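Local coordinates for protein phytochromobilin synthase (Solanum lycopersicum, PDB 6KME) that binds biliverdin IX alpha and, as a ferredoxin-dependent bilin reductase, probably reduces it to phytochromobilin, the chromophore of plant phytochromes, at residues S169-F174 and L232-E237; A101-P106 and F261-V266. The protein carries 1 engineered substitution. All blocks are in the same frame, centred on the assembly; numbering follows the deposited sequence. Where two conformers were deposited one is given.

Contact 1 of 2, residues S169-F174 and L232-E237; sequences SESLRF and LTWRSE. With BLA (biliverdine IX alpha), chain B.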
loop_
_atom_site.group_PDB
_atom_site.type_symbol
_atom_site.label_atom_id
_atom_site.label_comp_id
_atom_site.label_asym_id
_atom_site.label_seq_id
_atom_site.Cartn_x
_atom_site.Cartn_y
_atom_site.Cartn_z
ATOM N N SER A 169 15.122 4.295 2.128
ATOM C CA SER A 169 15.701 2.980 1.844
ATOM C C SER A 169 14.909 1.859 2.512
ATOM O O SER A 169 14.771 0.771 1.943
ATOM C CB SER A 169 17.165 2.918 2.290
ATOM O OG SER A 169 18.015 3.624 1.395
ATOM N N GLU A 170 14.380 2.111 3.714
ATOM C CA GLU A 170 13.590 1.108 4.426
ATOM C C GLU A 170 12.305 0.742 3.684
ATOM O O GLU A 170 11.740 -0.330 3.939
ATOM C CB GLU A 170 13.262 1.606 5.841
ATOM C CG GLU A 170 14.475 1.697 6.773
ATOM C CD GLU A 170 15.252 3.028 6.655
ATOM O OE1 GLU A 170 14.982 3.813 5.727
ATOM O OE2 GLU A 170 16.111 3.300 7.518
ATOM N N SER A 171 11.825 1.602 2.778
ATOM C CA SER A 171 10.611 1.288 2.025
ATOM C C SER A 171 10.820 0.110 1.078
ATOM O O SER A 171 9.872 -0.650 0.821
ATOM C CB SER A 171 10.128 2.519 1.251
ATOM O OG SER A 171 9.705 3.542 2.146
ATOM N N LEU A 172 12.050 -0.093 0.588
ATOM C CA LEU A 172 12.305 -1.193 -0.340
ATOM C C LEU A 172 12.099 -2.552 0.311
ATOM O O LEU A 172 11.817 -3.532 -0.389
ATOM C CB LEU A 172 13.720 -1.117 -0.907
ATOM C CG LEU A 172 13.998 -0.351 -2.204
ATOM C CD1 LEU A 172 15.169 -1.019 -2.907
ATOM C CD2 LEU A 172 12.823 -0.288 -3.135
ATOM N N ARG A 173 12.266 -2.644 1.634
ATOM C CA ARG A 173 11.979 -3.878 2.367
ATOM C C ARG A 173 10.592 -4.416 2.042
ATOM O O ARG A 173 10.342 -5.618 2.182
ATOM C CB ARG A 173 12.082 -3.640 3.888
ATOM C CG ARG A 173 13.441 -3.116 4.390
ATOM C CD ARG A 173 13.408 -2.574 5.846
ATOM N NE ARG A 173 14.743 -2.133 6.286
ATOM C CZ ARG A 173 15.030 -1.660 7.500
ATOM N NH1 ARG A 173 14.072 -1.554 8.416
ATOM N NH2 ARG A 173 16.278 -1.283 7.803
ATOM N N PHE A 174 9.673 -3.535 1.635
ATOM C CA PHE A 174 8.268 -3.873 1.464
ATOM C C PHE A 174 7.806 -3.902 0.010
ATOM O O PHE A 174 6.636 -4.206 -0.243
ATOM C CB PHE A 174 7.405 -2.889 2.279
ATOM C CG PHE A 174 7.797 -2.813 3.732
ATOM C CD1 PHE A 174 7.425 -3.824 4.622
ATOM C CD2 PHE A 174 8.584 -1.760 4.205
ATOM C CE1 PHE A 174 7.801 -3.775 5.965
ATOM C CE2 PHE A 174 8.962 -1.700 5.554
ATOM C CZ PHE A 174 8.568 -2.711 6.434
ATOM N N LEU A 232 1.889 -3.431 8.823
ATOM C CA LEU A 232 0.967 -2.396 9.290
ATOM C C LEU A 232 1.657 -1.463 10.275
ATOM O O LEU A 232 1.374 -0.257 10.311
ATOM C CB LEU A 232 -0.260 -3.032 9.968
ATOM C CG LEU A 232 -1.100 -3.966 9.102
ATOM C CD1 LEU A 232 -2.160 -4.695 9.955
ATOM C CD2 LEU A 232 -1.737 -3.175 7.965
ATOM N N THR A 233 2.531 -2.013 11.108
ATOM C CA THR A 233 3.205 -1.197 12.107
ATOM C C THR A 233 4.142 -0.198 11.442
ATOM O O THR A 233 4.165 0.986 11.811
ATOM C CB THR A 233 3.968 -2.091 13.079
ATOM O OG1 THR A 233 3.041 -2.899 13.819
ATOM C CG2 THR A 233 4.782 -1.241 14.042
ATOM N N TRP A 234 4.915 -0.655 10.451
ATOM C CA TRP A 234 5.782 0.260 9.708
ATOM C C TRP A 234 4.977 1.392 9.085
ATOM O O TRP A 234 5.271 2.576 9.303
ATOM C CB TRP A 234 6.558 -0.493 8.624
ATOM C CG TRP A 234 7.198 0.454 7.651
ATOM C CD1 TRP A 234 6.731 0.808 6.410
ATOM C CD2 TRP A 234 8.396 1.224 7.862
ATOM N NE1 TRP A 234 7.576 1.735 5.833
ATOM C CE2 TRP A 234 8.607 2.000 6.700
ATOM C CE3 TRP A 234 9.323 1.307 8.911
ATOM C CZ2 TRP A 234 9.702 2.869 6.563
ATOM C CZ3 TRP A 234 10.419 2.170 8.769
ATOM C CH2 TRP A 234 10.592 2.936 7.605
ATOM N N ARG A 235 3.937 1.044 8.320
ATOM C CA ARG A 235 3.186 2.057 7.586
ATOM C C ARG A 235 2.424 2.980 8.522
ATOM O O ARG A 235 2.354 4.191 8.278
ATOM C CB ARG A 235 2.244 1.385 6.576
ATOM C CG ARG A 235 2.987 0.693 5.428
ATOM C CD ARG A 235 2.074 0.392 4.235
ATOM N NE ARG A 235 1.621 1.629 3.601
ATOM C CZ ARG A 235 0.662 1.689 2.685
ATOM N NH1 ARG A 235 0.057 0.572 2.276
ATOM N NH2 ARG A 235 0.309 2.862 2.178
ATOM N N SER A 236 1.862 2.455 9.614
ATOM C CA SER A 236 1.120 3.365 10.477
ATOM C C SER A 236 2.045 4.366 11.159
ATOM O O SER A 236 1.594 5.456 11.524
ATOM C CB SER A 236 0.283 2.594 11.505
ATOM O OG SER A 236 1.101 2.012 12.487
ATOM N N GLU A 237 3.334 4.051 11.292
ATOM C CA GLU A 237 4.291 4.988 11.882
ATOM C C GLU A 237 4.907 5.947 10.859
ATOM O O GLU A 237 5.108 7.124 11.173
ATOM C CB GLU A 237 5.406 4.218 12.604
ATOM C CG GLU A 237 6.398 5.102 13.390
ATOM C CD GLU A 237 5.817 5.652 14.696
ATOM O OE1 GLU A 237 5.012 4.953 15.344
ATOM O OE2 GLU A 237 6.170 6.789 15.074
HETATM C CHA BLA B . 5.772 10.779 -1.115
HETATM N NA BLA B . 5.007 8.322 -0.798
HETATM C C1A BLA B . 6.003 9.277 -1.061
HETATM C C2A BLA B . 7.263 8.557 -1.244
HETATM C C3A BLA B . 6.976 7.132 -1.075
HETATM C C4A BLA B . 5.573 7.013 -0.797
HETATM C CMA BLA B . 7.924 5.935 -1.180
HETATM C CAA BLA B . 8.609 9.284 -1.526
HETATM C CBA BLA B . 9.167 9.807 -0.230
HETATM C CGA BLA B . 10.084 8.729 0.455
HETATM O O1A BLA B . 10.925 8.334 -0.298
HETATM O O2A BLA B . 9.786 8.507 1.592
HETATM C CHB BLA B . 4.744 5.742 -0.567
HETATM N NB BLA B . 6.159 4.343 0.828
HETATM C C1B BLA B . 4.901 4.624 0.245
HETATM C C2B BLA B . 4.156 3.228 0.381
HETATM C C3B BLA B . 4.877 2.385 1.218
HETATM C C4B BLA B . 6.173 3.121 1.565
HETATM C CMB BLA B . 2.740 3.073 -0.145
HETATM O OB BLA B . 7.085 2.844 2.328
HETATM C CAB BLA B . 4.798 0.998 1.807
HETATM C CBB BLA B . 5.500 0.240 2.682
HETATM N NC BLA B . 0.692 9.813 0.053
HETATM C C1C BLA B . -0.285 8.810 0.250
HETATM C C2C BLA B . -1.510 9.536 0.822
HETATM C C3C BLA B . -1.184 10.889 0.918
HETATM C C4C BLA B . 0.265 11.104 0.418
HETATM C CMC BLA B . -2.760 8.713 1.160
HETATM O OC BLA B . 0.014 7.665 -0.047
HETATM C CAC BLA B . -2.075 11.966 1.425
HETATM C CBC BLA B . -3.037 12.005 2.374
HETATM C CHD BLA B . 1.126 12.161 0.282
HETATM N ND BLA B . 3.366 11.062 -0.418
HETATM C C1D BLA B . 2.590 12.103 -0.119
HETATM C C2D BLA B . 3.329 13.426 -0.214
HETATM C C3D BLA B . 4.622 13.129 -0.604
HETATM C C4D BLA B . 4.704 11.582 -0.751
HETATM C CMD BLA B . 2.617 14.729 0.098
HETATM C CAD BLA B . 5.851 14.005 -0.876
HETATM C CBD BLA B . 6.458 14.611 0.375
HETATM C CGD BLA B . 7.180 13.575 1.344
HETATM O O1D BLA B . 6.802 13.708 2.495
HETATM O O2D BLA B . 7.978 12.840 0.778
#
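F174 lays its ring over one face of the W234 indole in an offset stack: the centroids of the phenyl and the five-membered ring are 4.4 Å apart and the planes tilt by 24°. The overlap is partial, with F174 CE2 3.5 Å from W234 CD1, near the rim. W234 CG lies anti to the backbone N (chi1 167°), which carries the indole across toward residues 169-174. At the far end of the indole, E170 CB meets W234 CH2 at 3.5 Å, while the carboxylate turns off to S293 and I295. S171 OG donates a 2.7 Å hydrogen bond to OB of biliverdin. The same oxygen lies in the indole plane at its edge, 3.7 Å from W234 NE1. R235 sets one guanidinium face against the bilin, NH2 standing 3.4 Å from its methyl CMB. A valine at W234 would probably leave the F174 ring without its stacking partner and open a gap beside the bilin carbonyl. S171, F174, W234 and R235 thus form part of the biliverdin pocket, between the loop that follows strand 167-168 and helix 218-238; F278 and W234 meet edge-to-face, and R235 reaches D239 and N116 of strand 112-119.

Contact 2 of 2, residues A101-P106 and F261-V266; sequences AAFPKP and FLFNGV
F103 and F263 are 9.2 Å apart at their CA atoms where strand 96-104 faces the C-terminal end of helix 251-262; F263 is the first residue to leave helical angles and opens a type II turn, closed by the 3.1 Å bond from V266 N to F263 O. G265 has the positive phi (111°) of this turn, where a side chain would jam against the preceding carbonyl oxygen. F103 carries most of the contact. With CG beside the backbone N (chi1 -61°), its ring points its outer edge at the helix end. There L262 O lies in the ring plane, 3.4 Å from F103 CE2, a polar contact with the aromatic rim and not a hydrogen bond; this oxygen accepts its hydrogen bond from R85 NE. The neighbouring F103 CZ approaches F263 CD1 at 4.1 Å, obliquely and without a stack. One face of the F263 ring takes L262 CB, 3.7 Å above its plane, and R85 of strand 81-91 adds a cation-pi contact with F263. The contact joins the central antiparallel sheet to helices covering it, as in the alpha/beta/alpha sandwich of ferredoxin-dependent bilin reductases; F103 also packs on I112 of strand 112-119 and on Q228 and L232 of helix 218-238.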
loop_
_atom_site.group_PDB
_atom_site.type_symbol
_atom_site.label_atom_id
_atom_site.label_comp_id
_atom_site.label_asym_id
_atom_site.label_seq_id
_atom_site.Cartn_x
_atom_site.Cartn_y
_atom_site.Cartn_z
ATOM N N ALA A 101 -6.130 -0.365 -0.518
ATOM C CA ALA A 101 -5.344 -1.532 -0.130
ATOM C C ALA A 101 -6.248 -2.733 0.120
ATOM O O ALA A 101 -7.399 -2.597 0.546
ATOM C CB ALA A 101 -4.512 -1.274 1.139
ATOM N N ALA A 102 -5.696 -3.918 -0.138
ATOM C CA ALA A 102 -6.338 -5.188 0.181
ATOM C C ALA A 102 -5.413 -5.960 1.110
ATOM O O ALA A 102 -4.274 -6.276 0.738
ATOM C CB ALA A 102 -6.640 -5.987 -1.084
ATOM N N PHE A 103 -5.896 -6.229 2.325
ATOM C CA PHE A 103 -5.165 -6.990 3.326
ATOM C C PHE A 103 -5.750 -8.391 3.410
ATOM O O PHE A 103 -6.955 -8.530 3.702
ATOM C CB PHE A 103 -5.258 -6.317 4.691
ATOM C CG PHE A 103 -4.680 -4.908 4.738
ATOM C CD1 PHE A 103 -3.472 -4.611 4.130
ATOM C CD2 PHE A 103 -5.352 -3.894 5.414
ATOM C CE1 PHE A 103 -2.947 -3.320 4.185
ATOM C CE2 PHE A 103 -4.835 -2.602 5.476
ATOM C CZ PHE A 103 -3.633 -2.313 4.859
ATOM N N PRO A 104 -4.963 -9.444 3.213
ATOM C CA PRO A 104 -5.510 -10.807 3.308
ATOM C C PRO A 104 -5.649 -11.277 4.750
ATOM O O PRO A 104 -4.994 -10.777 5.669
ATOM C CB PRO A 104 -4.476 -11.655 2.552
ATOM C CG PRO A 104 -3.187 -10.897 2.703
ATOM C CD PRO A 104 -3.546 -9.428 2.799
ATOM N N LYS A 105 -6.540 -12.258 4.939
ATOM C CA LYS A 105 -6.561 -12.972 6.197
ATOM C C LYS A 105 -5.262 -13.765 6.327
ATOM O O LYS A 105 -4.686 -14.191 5.322
ATOM C CB LYS A 105 -7.782 -13.896 6.281
ATOM C CG LYS A 105 -9.101 -13.132 6.369
ATOM C CD LYS A 105 -10.317 -14.039 6.390
ATOM C CE LYS A 105 -11.596 -13.212 6.311
ATOM N NZ LYS A 105 -12.814 -14.073 6.218
ATOM N N PRO A 106 -4.758 -13.941 7.551
ATOM C CA PRO A 106 -3.441 -14.581 7.718
ATOM C C PRO A 106 -3.364 -16.008 7.190
ATOM O O PRO A 106 -2.257 -16.506 6.965
ATOM C CB PRO A 106 -3.221 -14.534 9.237
ATOM C CG PRO A 106 -4.061 -13.385 9.695
ATOM C CD PRO A 106 -5.278 -13.405 8.820
ATOM N N PHE A 261 -8.224 2.650 10.823
ATOM C CA PHE A 261 -8.835 2.440 9.510
ATOM C C PHE A 261 -7.788 2.054 8.471
ATOM O O PHE A 261 -7.807 0.914 7.991
ATOM C CB PHE A 261 -9.642 3.668 9.072
ATOM C CG PHE A 261 -10.282 3.513 7.723
ATOM C CD1 PHE A 261 -11.459 2.779 7.581
ATOM C CD2 PHE A 261 -9.679 4.050 6.583
ATOM C CE1 PHE A 261 -12.045 2.611 6.343
ATOM C CE2 PHE A 261 -10.260 3.894 5.339
ATOM C CZ PHE A 261 -11.447 3.167 5.213
ATOM N N LEU A 262 -6.866 2.954 8.110
ATOM C CA LEU A 262 -5.955 2.663 7.005
ATOM C C LEU A 262 -5.102 1.447 7.306
ATOM O O LEU A 262 -4.872 0.610 6.428
ATOM C CB LEU A 262 -5.054 3.873 6.718
ATOM C CG LEU A 262 -5.787 5.112 6.186
ATOM C CD1 LEU A 262 -4.831 6.286 6.121
ATOM C CD2 LEU A 262 -6.391 4.831 4.795
ATOM N N PHE A 263 -4.600 1.338 8.533
ATOM C CA PHE A 263 -3.766 0.208 8.908
ATOM C C PHE A 263 -4.387 -0.530 10.073
ATOM O O PHE A 263 -3.703 -1.037 10.960
ATOM C CB PHE A 263 -2.333 0.680 9.147
ATOM C CG PHE A 263 -1.807 1.403 7.948
ATOM C CD1 PHE A 263 -1.629 0.715 6.755
ATOM C CD2 PHE A 263 -1.659 2.773 7.952
ATOM C CE1 PHE A 263 -1.224 1.377 5.610
ATOM C CE2 PHE A 263 -1.250 3.447 6.816
ATOM C CZ PHE A 263 -1.035 2.749 5.643
ATOM N N ASN A 264 -5.722 -0.590 10.049
ATOM C CA ASN A 264 -6.488 -1.434 10.955
ATOM C C ASN A 264 -5.836 -2.806 11.054
ATOM O O ASN A 264 -5.461 -3.405 10.041
ATOM C CB ASN A 264 -7.929 -1.555 10.447
ATOM C CG ASN A 264 -8.764 -2.501 11.280
ATOM O OD1 ASN A 264 -8.750 -3.706 11.056
ATOM N ND2 ASN A 264 -9.511 -1.960 12.234
ATOM N N GLY A 265 -5.665 -3.277 12.283
ATOM C CA GLY A 265 -4.924 -4.484 12.569
ATOM C C GLY A 265 -3.617 -4.234 13.295
ATOM O O GLY A 265 -3.074 -5.165 13.910
ATOM N N VAL A 266 -3.087 -3.008 13.240
ATOM C CA VAL A 266 -1.891 -2.717 14.022
ATOM C C VAL A 266 -2.169 -2.925 15.511
ATOM O O VAL A 266 -1.281 -3.344 16.263
ATOM C CB VAL A 266 -1.375 -1.292 13.703
ATOM C CG1 VAL A 266 -2.400 -0.268 14.099
ATOM C CG2 VAL A 266 -0.068 -1.039 14.402
#

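Both contacts are buried, their centres about 14 Å apart, and along the chain contact 1 is nested inside the loop closed by contact 2. Helix 218-238 joins them: it supplies one segment of contact 1, and its T233 packs against V266 of contact 2. They also touch directly, R235 NE lying 3.5 Å from F263 CE1. Contact 1 combines an aromatic stack with a direct hydrogen bond to biliverdin, as suits a pocket wall. Contact 2 instead joins the sheet to a helix end through an aromatic edge and a backbone carbonyl. The side chain of L262 is about 6 Å from the bound biliverdin. Neither contact has a hydrogen bond between its two segments.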